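Local coordinates for protein succinate dehydrogenase subunit A (PDB 7D6V) that probably oxidises succinate as the FAD-carrying flavoprotein subunit of a mycobacterial succinate dehydrogenase and passes the electrons to its iron-sulfur subunit, at residues A[18-29]-A[144-155]; A[52-60]-A[93-101]. One frame throughout, in Å; residues are numbered along the deposited sequence.

Interaction 1. Residues A[18-29]-A[144-155]. With FAD (flavin-adenine dinucleotide), chain D.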
loop_
_atom_site.group_PDB
_atom_site.type_symbol
_atom_site.label_atom_id
_atom_site.label_comp_id
_atom_site.label_asym_id
_atom_site.label_seq_id
_atom_site.Cartn_x
_atom_site.Cartn_y
_atom_site.Cartn_z
ATOM N N GLY A 18 6.642 -3.306 -12.474
ATOM C CA GLY A 18 6.623 -2.269 -13.490
ATOM C C GLY A 18 7.067 -2.790 -14.844
ATOM O O GLY A 18 6.373 -2.613 -15.852
ATOM N N ALA A 19 8.206 -3.484 -14.873
ATOM C CA ALA A 19 8.751 -3.975 -16.133
ATOM C C ALA A 19 7.821 -4.995 -16.774
ATOM O O ALA A 19 7.506 -4.904 -17.967
ATOM C CB ALA A 19 10.136 -4.576 -15.900
ATOM N N GLY A 20 7.351 -5.961 -15.985
ATOM C CA GLY A 20 6.501 -7.001 -16.534
ATOM C C GLY A 20 5.176 -6.471 -17.043
ATOM O O GLY A 20 4.730 -6.839 -18.130
ATOM N N LEU A 21 4.532 -5.596 -16.271
ATOM C CA LEU A 21 3.244 -5.064 -16.700
ATOM C C LEU A 21 3.389 -4.164 -17.920
ATOM O O LEU A 21 2.545 -4.203 -18.826
ATOM C CB LEU A 21 2.572 -4.327 -15.545
ATOM C CG LEU A 21 2.134 -5.245 -14.401
ATOM C CD1 LEU A 21 1.288 -4.506 -13.388
ATOM C CD2 LEU A 21 1.387 -6.446 -14.945
ATOM N N ARG A 22 4.451 -3.355 -17.978
ATOM C CA ARG A 22 4.670 -2.531 -19.161
ATOM C C ARG A 22 4.915 -3.397 -20.392
ATOM O O ARG A 22 4.411 -3.098 -21.484
ATOM C CB ARG A 22 5.840 -1.577 -18.921
ATOM C CG ARG A 22 5.899 -0.405 -19.881
ATOM C CD ARG A 22 4.546 0.261 -20.006
ATOM N NE ARG A 22 4.510 1.243 -21.083
ATOM C CZ ARG A 22 4.156 0.971 -22.332
ATOM N NH1 ARG A 22 4.150 1.930 -23.243
ATOM N NH2 ARG A 22 3.809 -0.259 -22.674
ATOM N N ALA A 23 5.672 -4.486 -20.229
ATOM C CA ALA A 23 5.895 -5.410 -21.336
ATOM C C ALA A 23 4.594 -6.052 -21.795
ATOM O O ALA A 23 4.373 -6.235 -22.996
ATOM C CB ALA A 23 6.904 -6.483 -20.930
ATOM N N VAL A 24 3.729 -6.420 -20.849
ATOM C CA VAL A 24 2.445 -7.021 -21.202
ATOM C C VAL A 24 1.601 -6.041 -22.003
ATOM O O VAL A 24 0.994 -6.400 -23.022
ATOM C CB VAL A 24 1.710 -7.494 -19.938
ATOM C CG1 VAL A 24 0.314 -7.968 -20.287
ATOM C CG2 VAL A 24 2.494 -8.593 -19.271
ATOM N N ILE A 25 1.547 -4.787 -21.552
ATOM C CA ILE A 25 0.773 -3.773 -22.265
ATOM C C ILE A 25 1.308 -3.593 -23.680
ATOM O O ILE A 25 0.543 -3.549 -24.651
ATOM C CB ILE A 25 0.776 -2.447 -21.483
ATOM C CG1 ILE A 25 0.069 -2.622 -20.143
ATOM C CG2 ILE A 25 0.114 -1.349 -22.290
ATOM C CD1 ILE A 25 0.335 -1.517 -19.163
ATOM N N GLU A 26 2.633 -3.515 -23.822
ATOM C CA GLU A 26 3.218 -3.319 -25.146
ATOM C C GLU A 26 2.947 -4.506 -26.064
ATOM O O GLU A 26 2.594 -4.328 -27.240
ATOM C CB GLU A 26 4.720 -3.073 -25.015
ATOM C CG GLU A 26 5.449 -2.938 -26.334
ATOM C CD GLU A 26 5.154 -1.632 -27.041
ATOM O OE1 GLU A 26 4.501 -0.756 -26.438
ATOM O OE2 GLU A 26 5.578 -1.482 -28.204
ATOM N N ALA A 27 3.101 -5.727 -25.545
ATOM C CA ALA A 27 2.878 -6.915 -26.360
ATOM C C ALA A 27 1.423 -7.021 -26.794
ATOM O O ALA A 27 1.136 -7.435 -27.923
ATOM C CB ALA A 27 3.306 -8.164 -25.593
ATOM N N ARG A 28 0.489 -6.663 -25.911
ATOM C CA ARG A 28 -0.914 -6.646 -26.310
ATOM C C ARG A 28 -1.172 -5.584 -27.369
ATOM O O ARG A 28 -1.962 -5.802 -28.294
ATOM C CB ARG A 28 -1.814 -6.418 -25.098
ATOM C CG ARG A 28 -3.283 -6.723 -25.360
ATOM C CD ARG A 28 -4.059 -5.456 -25.658
ATOM N NE ARG A 28 -5.502 -5.663 -25.656
ATOM C CZ ARG A 28 -6.378 -4.757 -26.077
ATOM N NH1 ARG A 28 -5.952 -3.591 -26.539
ATOM N NH2 ARG A 28 -7.677 -5.017 -26.039
ATOM N N GLU A 29 -0.523 -4.423 -27.248
ATOM C CA GLU A 29 -0.707 -3.377 -28.251
ATOM C C GLU A 29 -0.233 -3.842 -29.620
ATOM O O GLU A 29 -0.879 -3.564 -30.636
ATOM C CB GLU A 29 0.029 -2.103 -27.840
ATOM C CG GLU A 29 -0.519 -1.429 -26.593
ATOM C CD GLU A 29 -1.914 -0.870 -26.777
ATOM O OE1 GLU A 29 -2.250 -0.449 -27.904
ATOM O OE2 GLU A 29 -2.675 -0.849 -25.787
ATOM N N LEU A 144 -0.476 0.531 -13.787
ATOM C CA LEU A 144 -0.256 -0.525 -14.772
ATOM C C LEU A 144 -1.290 -1.640 -14.643
ATOM O O LEU A 144 -1.820 -2.122 -15.653
ATOM C CB LEU A 144 1.159 -1.076 -14.632
ATOM C CG LEU A 144 2.269 -0.107 -15.034
ATOM C CD1 LEU A 144 3.622 -0.676 -14.674
ATOM C CD2 LEU A 144 2.199 0.208 -16.513
ATOM N N GLN A 145 -1.598 -2.056 -13.412
ATOM C CA GLN A 145 -2.586 -3.113 -13.210
ATOM C C GLN A 145 -3.970 -2.685 -13.691
ATOM O O GLN A 145 -4.684 -3.462 -14.341
ATOM C CB GLN A 145 -2.608 -3.501 -11.733
ATOM C CG GLN A 145 -3.863 -4.189 -11.255
ATOM C CD GLN A 145 -3.937 -4.241 -9.747
ATOM O OE1 GLN A 145 -3.156 -3.594 -9.056
ATOM N NE2 GLN A 145 -4.875 -5.017 -9.226
ATOM N N GLN A 146 -4.359 -1.443 -13.402
ATOM C CA GLN A 146 -5.655 -0.958 -13.855
ATOM C C GLN A 146 -5.689 -0.773 -15.365
ATOM O O GLN A 146 -6.745 -0.938 -15.983
ATOM C CB GLN A 146 -5.999 0.341 -13.134
ATOM C CG GLN A 146 -6.343 0.130 -11.674
ATOM C CD GLN A 146 -6.249 1.397 -10.859
ATOM O OE1 GLN A 146 -5.802 2.431 -11.350
ATOM N NE2 GLN A 146 -6.664 1.322 -9.605
ATOM N N LYS A 147 -4.551 -0.451 -15.982
ATOM C CA LYS A 147 -4.489 -0.406 -17.439
ATOM C C LYS A 147 -4.680 -1.795 -18.038
ATOM O O LYS A 147 -5.348 -1.948 -19.067
ATOM C CB LYS A 147 -3.163 0.207 -17.882
ATOM C CG LYS A 147 -2.946 0.225 -19.379
ATOM C CD LYS A 147 -3.995 1.059 -20.079
ATOM C CE LYS A 147 -3.727 1.121 -21.568
ATOM N NZ LYS A 147 -4.835 1.775 -22.305
ATOM N N ILE A 148 -4.103 -2.818 -17.404
ATOM C CA ILE A 148 -4.342 -4.194 -17.841
ATOM C C ILE A 148 -5.825 -4.532 -17.750
ATOM O O ILE A 148 -6.404 -5.138 -18.664
ATOM C CB ILE A 148 -3.498 -5.179 -17.010
ATOM C CG1 ILE A 148 -2.007 -4.882 -17.155
ATOM C CG2 ILE A 148 -3.808 -6.615 -17.403
ATOM C CD1 ILE A 148 -1.402 -5.422 -18.411
ATOM N N VAL A 149 -6.459 -4.154 -16.639
ATOM C CA VAL A 149 -7.880 -4.451 -16.461
ATOM C C VAL A 149 -8.716 -3.725 -17.509
ATOM O O VAL A 149 -9.685 -4.276 -18.045
ATOM C CB VAL A 149 -8.322 -4.102 -15.028
ATOM C CG1 VAL A 149 -9.832 -4.135 -14.913
ATOM C CG2 VAL A 149 -7.695 -5.065 -14.043
ATOM N N SER A 150 -8.349 -2.483 -17.826
ATOM C CA SER A 150 -9.033 -1.744 -18.882
ATOM C C SER A 150 -8.890 -2.440 -20.231
ATOM O O SER A 150 -9.856 -2.532 -21.003
ATOM C CB SER A 150 -8.477 -0.323 -18.954
ATOM O OG SER A 150 -9.094 0.422 -19.985
ATOM N N LEU A 151 -7.687 -2.926 -20.535
ATOM C CA LEU A 151 -7.468 -3.601 -21.809
ATOM C C LEU A 151 -8.304 -4.868 -21.910
ATOM O O LEU A 151 -8.873 -5.164 -22.967
ATOM C CB LEU A 151 -5.983 -3.910 -21.985
ATOM C CG LEU A 151 -5.104 -2.693 -22.279
ATOM C CD1 LEU A 151 -3.635 -3.068 -22.273
ATOM C CD2 LEU A 151 -5.489 -2.064 -23.599
ATOM N N GLN A 152 -8.414 -5.624 -20.818
ATOM C CA GLN A 152 -9.258 -6.809 -20.906
ATOM C C GLN A 152 -10.746 -6.479 -20.870
ATOM O O GLN A 152 -11.547 -7.270 -21.370
ATOM C CB GLN A 152 -8.915 -7.833 -19.821
ATOM C CG GLN A 152 -8.649 -7.315 -18.445
ATOM C CD GLN A 152 -7.963 -8.357 -17.586
ATOM O OE1 GLN A 152 -7.462 -9.359 -18.093
ATOM N NE2 GLN A 152 -7.939 -8.129 -16.281
ATOM N N GLN A 153 -11.139 -5.323 -20.333
ATOM C CA GLN A 153 -12.515 -4.864 -20.523
ATOM C C GLN A 153 -12.803 -4.581 -21.994
ATOM O O GLN A 153 -13.880 -4.919 -22.506
ATOM C CB GLN A 153 -12.781 -3.619 -19.678
ATOM C CG GLN A 153 -13.027 -3.907 -18.214
ATOM C CD GLN A 153 -12.946 -2.664 -17.357
ATOM O OE1 GLN A 153 -12.465 -1.624 -17.798
ATOM N NE2 GLN A 153 -13.415 -2.765 -16.123
ATOM N N GLU A 154 -11.848 -3.959 -22.690
ATOM C CA GLU A 154 -11.997 -3.766 -24.131
ATOM C C GLU A 154 -12.072 -5.103 -24.859
ATOM O O GLU A 154 -12.852 -5.266 -25.805
ATOM C CB GLU A 154 -10.841 -2.931 -24.681
ATOM C CG GLU A 154 -10.652 -1.588 -24.009
ATOM C CD GLU A 154 -9.326 -0.944 -24.369
ATOM O OE1 GLU A 154 -8.923 -1.033 -25.546
ATOM O OE2 GLU A 154 -8.684 -0.357 -23.473
ATOM N N ASP A 155 -11.252 -6.067 -24.437
ATOM C CA ASP A 155 -11.311 -7.403 -25.026
ATOM C C ASP A 155 -12.667 -8.052 -24.787
ATOM O O ASP A 155 -13.194 -8.742 -25.662
ATOM C CB ASP A 155 -10.196 -8.282 -24.459
ATOM C CG ASP A 155 -8.826 -7.871 -24.946
ATOM O OD1 ASP A 155 -8.734 -7.282 -26.041
ATOM O OD2 ASP A 155 -7.838 -8.138 -24.231
HETATM P PA FAD D . 9.286 -6.519 -9.148
HETATM O O1A FAD D . 8.069 -5.751 -9.506
HETATM O O2A FAD D . 9.975 -6.234 -7.869
HETATM O O5B FAD D . 8.867 -8.059 -9.097
HETATM C C5B FAD D . 9.114 -8.978 -10.146
HETATM C C4B FAD D . 7.903 -9.875 -10.340
HETATM O O4B FAD D . 8.310 -11.163 -10.789
HETATM C C3B FAD D . 7.104 -10.122 -9.084
HETATM O O3B FAD D . 5.732 -10.015 -9.432
HETATM C C2B FAD D . 7.390 -11.557 -8.726
HETATM O O2B FAD D . 6.307 -12.182 -8.051
HETATM C C1B FAD D . 7.603 -12.168 -10.079
HETATM N N9A FAD D . 8.400 -13.402 -9.987
HETATM C C8A FAD D . 9.620 -13.524 -9.466
HETATM N N7A FAD D . 10.051 -14.795 -9.553
HETATM C C5A FAD D . 9.085 -15.509 -10.138
HETATM C C6A FAD D . 8.881 -16.910 -10.534
HETATM N N6A FAD D . 9.822 -17.842 -10.318
HETATM N N1A FAD D . 7.722 -17.232 -11.120
HETATM C C2A FAD D . 6.768 -16.328 -11.356
HETATM N N3A FAD D . 6.885 -15.045 -11.023
HETATM C C4A FAD D . 7.999 -14.584 -10.424
HETATM N N1 FAD D . 13.954 2.287 -6.935
HETATM C C2 FAD D . 13.820 3.604 -7.183
HETATM O O2 FAD D . 14.112 4.026 -8.306
HETATM N N3 FAD D . 13.388 4.480 -6.275
HETATM C C4 FAD D . 13.059 4.109 -5.045
HETATM O O4 FAD D . 12.659 4.940 -4.220
HETATM C C4X FAD D . 13.176 2.688 -4.680
HETATM N N5 FAD D . 12.858 2.245 -3.454
HETATM C C5X FAD D . 12.972 0.942 -3.157
HETATM C C6 FAD D . 12.637 0.501 -1.887
HETATM C C7 FAD D . 12.754 -0.838 -1.569
HETATM C C7M FAD D . 12.397 -1.327 -0.197
HETATM C C8 FAD D . 13.236 -1.797 -2.584
HETATM C C8M FAD D . 13.362 -3.251 -2.240
HETATM C C9 FAD D . 13.568 -1.365 -3.854
HETATM C C9A FAD D . 13.453 -0.027 -4.171
HETATM N N10 FAD D . 13.791 0.413 -5.453
HETATM C C10 FAD D . 13.656 1.775 -5.731
HETATM C "C1'" FAD D . 14.253 -0.520 -6.474
HETATM C "C2'" FAD D . 13.122 -0.793 -7.459
HETATM O "O2'" FAD D . 11.872 -0.823 -6.774
HETATM C "C3'" FAD D . 13.272 -2.132 -8.158
HETATM O "O3'" FAD D . 14.438 -2.091 -8.968
HETATM C "C4'" FAD D . 12.071 -2.409 -9.047
HETATM O "O4'" FAD D . 10.892 -2.464 -8.257
HETATM C "C5'" FAD D . 12.195 -3.721 -9.797
HETATM O "O5'" FAD D . 10.945 -3.973 -10.420
HETATM P P FAD D . 10.676 -5.249 -11.337
HETATM O O1P FAD D . 9.435 -4.976 -12.110
HETATM O O2P FAD D . 11.915 -5.600 -12.079
HETATM O O3P FAD D . 10.399 -6.447 -10.299
#
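Helix 18-29 and helix 144-155 run nearly the same way, their short axes 9.7 Å apart at 25°, with Leu21 facing Leu144 and Ile25 facing Ile148 one turn further on. The first is the dinucleotide-binding helix of a Rossmann-type FAD domain: it follows strand 11-14 of the parallel sheet, and its start meets the FAD pyrophosphate, where Ala19 N makes a weak hydrogen bond to FAD O1P. Gly18 N faces the same oxygen, FAD O1P, at 3.3 Å, while on the opposite side of this glycine Leu144 CD1 lies 3.6 Å from Gly18 O.

Knobs-into-holes packing fills the middle. Leu144 drops among Gly18, Leu21, Arg22 and Ile25, and Ile25 in turn sits among Leu144, Lys147, Ile148 and Leu151. The long arm of Ile25, set beside its own backbone N, brings CD1 to 3.7 Å from Leu144 CD2 and equally near Lys147 CG, so the lysine contributes its aliphatic stem rather than its charge. Ile148 CD1 wedges between Val24 CG1 and Ile25 CG1, and Val24 and Ile148 both reach Ile166 of the sheet. Branched and leucine side chains suit this buried seam because their methyl groups fill the spaces between the turns.

The charged contact between the two helices comes at their C-terminal ends. Arg28, with CG anti to the backbone N (chi1 -166°) and its chain bent at chi2, lies across Leu151, whose CD2 is over one guanidinium face. Asp155 approaches at the guanidinium edge, its carboxylate turned 82° from the arginine plane, and a salt bridge joins Arg28 NH2 to Asp155 OD1, though modelled too short for its length to be taken literally.

Interaction 2. Residues A[52-60]-A[93-101]; sequences GGCAAAMRN and EAPDRVWEL
Apolar contacts dominate where segment 52-60, a short strand running into a turn, passes along helix 93-101, its Ala56 CA 4.9 Å from that of Pro95. Small side chains make the close approach possible. The Ala56 methyl settles over the helix backbone between Ala94 and Pro95, and its CB also reaches Val98 CG2 at 3.7 Å; Cys54, two residues earlier, also points at the helix and touches that same valine methyl through its CB. The Pro95 ring meets the turn that follows the strand, with CG 3.5 Å from Ala57 O. Proline has no N-H to give to the preceding turn, which fits the kink of the helix here, and its ring presents an apolar surface to the inverse gamma turn centred on Ala57.

The sulfur contact is of a different kind. The Met58 chain runs antiparallel to the Trp99 side chain, its CG lying over one face of the indole toward the rim. With SD anti to CA (chi2 -175°), the extended chain carries SD to 4.0 Å from the centroid of the five-membered ring of Trp99, obliquely placed at 32° from the ring normal, a Met-aromatic contact. The flexible thioether also touches Val98 CG1 through SD, while Met58 CG packs on Pro95 CB at 3.8 Å, so one side chain spans a full helical turn from Pro95 to Trp99. No hydrogen bond crosses between the two segments.

Gly52 N, at the upstream end, gives a weak hydrogen bond to FAD O4. Strand 54-55 pairs with strand 129-130 in a small antiparallel sheet, and Ala130 touches both Met58 and Val98; Cys54 reaches helices 136-159 and 427-448, and Trp99 packs against Gly127 of the iron-sulfur subunit.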
loop_
_atom_site.group_PDB
_atom_site.type_symbol
_atom_site.label_atom_id
_atom_site.label_comp_id
_atom_site.label_asym_id
_atom_site.label_seq_id
_atom_site.Cartn_x
_atom_site.Cartn_y
_atom_site.Cartn_z
ATOM N N GLY A 52 10.287 6.807 -3.751
ATOM C CA GLY A 52 10.930 7.990 -4.287
ATOM C C GLY A 52 10.228 8.579 -5.490
ATOM O O GLY A 52 9.161 9.184 -5.358
ATOM N N GLY A 53 10.816 8.413 -6.669
ATOM C CA GLY A 53 10.234 8.980 -7.868
ATOM C C GLY A 53 10.844 8.364 -9.105
ATOM O O GLY A 53 11.703 7.483 -9.030
ATOM N N CYS A 54 10.372 8.830 -10.256
ATOM C CA CYS A 54 10.887 8.417 -11.555
ATOM C C CYS A 54 11.745 9.535 -12.117
ATOM O O CYS A 54 11.269 10.662 -12.277
ATOM C CB CYS A 54 9.754 8.095 -12.527
ATOM S SG CYS A 54 8.864 6.591 -12.187
ATOM N N ALA A 55 12.993 9.219 -12.444
ATOM C CA ALA A 55 13.883 10.194 -13.061
ATOM C C ALA A 55 13.524 10.311 -14.537
ATOM O O ALA A 55 13.688 9.355 -15.301
ATOM C CB ALA A 55 15.338 9.782 -12.870
ATOM N N ALA A 56 13.026 11.476 -14.939
ATOM C CA ALA A 56 12.652 11.717 -16.324
ATOM C C ALA A 56 12.861 13.188 -16.640
ATOM O O ALA A 56 12.347 14.054 -15.929
ATOM C CB ALA A 56 11.197 11.316 -16.585
ATOM N N ALA A 57 13.605 13.465 -17.711
ATOM C CA ALA A 57 13.927 14.837 -18.101
ATOM C C ALA A 57 12.722 15.476 -18.792
ATOM O O ALA A 57 12.734 15.804 -19.979
ATOM C CB ALA A 57 15.160 14.861 -18.992
ATOM N N MET A 58 11.659 15.655 -18.008
ATOM C CA MET A 58 10.453 16.314 -18.494
ATOM C C MET A 58 10.578 17.831 -18.511
ATOM O O MET A 58 9.809 18.488 -19.221
ATOM C CB MET A 58 9.253 15.898 -17.643
ATOM C CG MET A 58 8.841 14.452 -17.839
ATOM S SD MET A 58 7.343 13.994 -16.954
ATOM C CE MET A 58 7.798 14.416 -15.280
ATOM N N ARG A 59 11.516 18.393 -17.746
ATOM C CA ARG A 59 11.803 19.828 -17.712
ATOM C C ARG A 59 10.649 20.640 -17.133
ATOM O O ARG A 59 10.497 21.821 -17.448
ATOM C CB ARG A 59 12.179 20.362 -19.098
ATOM C CG ARG A 59 13.383 19.687 -19.716
ATOM C CD ARG A 59 13.368 19.804 -21.225
ATOM N NE ARG A 59 13.803 21.120 -21.678
ATOM C CZ ARG A 59 13.160 21.849 -22.585
ATOM N NH1 ARG A 59 12.048 21.390 -23.137
ATOM N NH2 ARG A 59 13.628 23.035 -22.940
ATOM N N ASN A 60 9.833 20.024 -16.278
ATOM C CA ASN A 60 8.679 20.723 -15.722
ATOM C C ASN A 60 9.100 21.772 -14.702
ATOM O O ASN A 60 8.517 22.861 -14.650
ATOM C CB ASN A 60 7.714 19.726 -15.087
ATOM C CG ASN A 60 7.070 18.819 -16.101
ATOM O OD1 ASN A 60 7.044 19.118 -17.292
ATOM N ND2 ASN A 60 6.543 17.697 -15.636
ATOM N N GLU A 93 14.115 8.260 -23.623
ATOM C CA GLU A 93 12.772 7.696 -23.684
ATOM C C GLU A 93 12.024 7.744 -22.359
ATOM O O GLU A 93 10.863 7.328 -22.311
ATOM C CB GLU A 93 12.829 6.252 -24.187
ATOM C CG GLU A 93 13.370 6.111 -25.594
ATOM C CD GLU A 93 13.321 4.687 -26.086
ATOM O OE1 GLU A 93 12.949 3.799 -25.294
ATOM O OE2 GLU A 93 13.650 4.452 -27.266
ATOM N N ALA A 94 12.643 8.230 -21.290
ATOM C CA ALA A 94 12.009 8.244 -19.976
ATOM C C ALA A 94 10.813 9.193 -19.877
ATOM O O ALA A 94 9.789 8.802 -19.305
ATOM C CB ALA A 94 13.032 8.584 -18.890
ATOM N N PRO A 95 10.888 10.436 -20.374
ATOM C CA PRO A 95 9.720 11.327 -20.244
ATOM C C PRO A 95 8.466 10.805 -20.923
ATOM O O PRO A 95 7.361 11.029 -20.412
ATOM C CB PRO A 95 10.206 12.631 -20.886
ATOM C CG PRO A 95 11.669 12.580 -20.776
ATOM C CD PRO A 95 12.031 11.153 -20.969
ATOM N N ASP A 96 8.603 10.117 -22.058
ATOM C CA ASP A 96 7.434 9.599 -22.763
ATOM C C ASP A 96 6.688 8.570 -21.925
ATOM O O ASP A 96 5.452 8.573 -21.883
ATOM C CB ASP A 96 7.858 8.986 -24.094
ATOM C CG ASP A 96 8.196 10.027 -25.134
ATOM O OD1 ASP A 96 7.534 11.084 -25.158
ATOM O OD2 ASP A 96 9.128 9.786 -25.930
ATOM N N ARG A 97 7.420 7.674 -21.263
ATOM C CA ARG A 97 6.775 6.638 -20.465
ATOM C C ARG A 97 6.050 7.237 -19.267
ATOM O O ARG A 97 4.932 6.823 -18.939
ATOM C CB ARG A 97 7.810 5.608 -20.017
ATOM C CG ARG A 97 8.707 5.102 -21.138
ATOM C CD ARG A 97 8.019 4.052 -22.001
ATOM N NE ARG A 97 7.146 4.644 -23.010
ATOM C CZ ARG A 97 7.562 5.124 -24.177
ATOM N NH1 ARG A 97 8.846 5.085 -24.493
ATOM N NH2 ARG A 97 6.693 5.644 -25.028
ATOM N N VAL A 98 6.658 8.230 -18.620
ATOM C CA VAL A 98 6.002 8.894 -17.500
ATOM C C VAL A 98 4.759 9.635 -17.973
ATOM O O VAL A 98 3.719 9.621 -17.305
ATOM C CB VAL A 98 6.988 9.834 -16.783
ATOM C CG1 VAL A 98 6.324 10.481 -15.584
ATOM C CG2 VAL A 98 8.222 9.067 -16.357
ATOM N N TRP A 99 4.843 10.294 -19.130
ATOM C CA TRP A 99 3.680 11.006 -19.651
ATOM C C TRP A 99 2.546 10.052 -19.993
ATOM O O TRP A 99 1.378 10.350 -19.729
ATOM C CB TRP A 99 4.065 11.830 -20.875
ATOM C CG TRP A 99 4.672 13.133 -20.526
ATOM C CD1 TRP A 99 4.389 13.900 -19.440
ATOM C CD2 TRP A 99 5.675 13.832 -21.264
ATOM N NE1 TRP A 99 5.153 15.038 -19.454
ATOM C CE2 TRP A 99 5.953 15.019 -20.565
ATOM C CE3 TRP A 99 6.363 13.570 -22.450
ATOM C CZ2 TRP A 99 6.890 15.941 -21.010
ATOM C CZ3 TRP A 99 7.294 14.486 -22.888
ATOM C CH2 TRP A 99 7.548 15.658 -22.171
ATOM N N GLU A 100 2.862 8.904 -20.591
ATOM C CA GLU A 100 1.807 7.955 -20.918
ATOM C C GLU A 100 1.303 7.206 -19.694
ATOM O O GLU A 100 0.236 6.592 -19.763
ATOM C CB GLU A 100 2.277 6.967 -21.987
ATOM C CG GLU A 100 3.281 5.943 -21.523
ATOM C CD GLU A 100 3.930 5.211 -22.679
ATOM O OE1 GLU A 100 3.783 5.668 -23.831
ATOM O OE2 GLU A 100 4.585 4.177 -22.436
ATOM N N LEU A 101 2.041 7.240 -18.581
ATOM C CA LEU A 101 1.516 6.678 -17.339
ATOM C C LEU A 101 0.240 7.383 -16.899
ATOM O O LEU A 101 -0.692 6.739 -16.407
ATOM C CB LEU A 101 2.560 6.760 -16.227
ATOM C CG LEU A 101 3.391 5.517 -15.933
ATOM C CD1 LEU A 101 4.352 5.806 -14.799
ATOM C CD2 LEU A 101 2.495 4.345 -15.592
#

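The two interactions lie side by side in the FAD-binding domain, their centres about 19 Å apart. Along the chain, helix 18-29 comes first, then segment 52-60, helix 93-101 and finally helix 144-155, so both segments of interaction 2 fall between those of interaction 1. They also meet directly: Arg22 NH1 forms a salt bridge with Glu100 OE2, and Leu144 packs on Leu101. Helix 136-159 links them further, since it also borders Cys54. Both contacts touch the cofactor, interaction 1 at the pyrophosphate and interaction 2 at the flavin, and both also adjoin the iron-sulfur subunit, the probable next carrier of electrons.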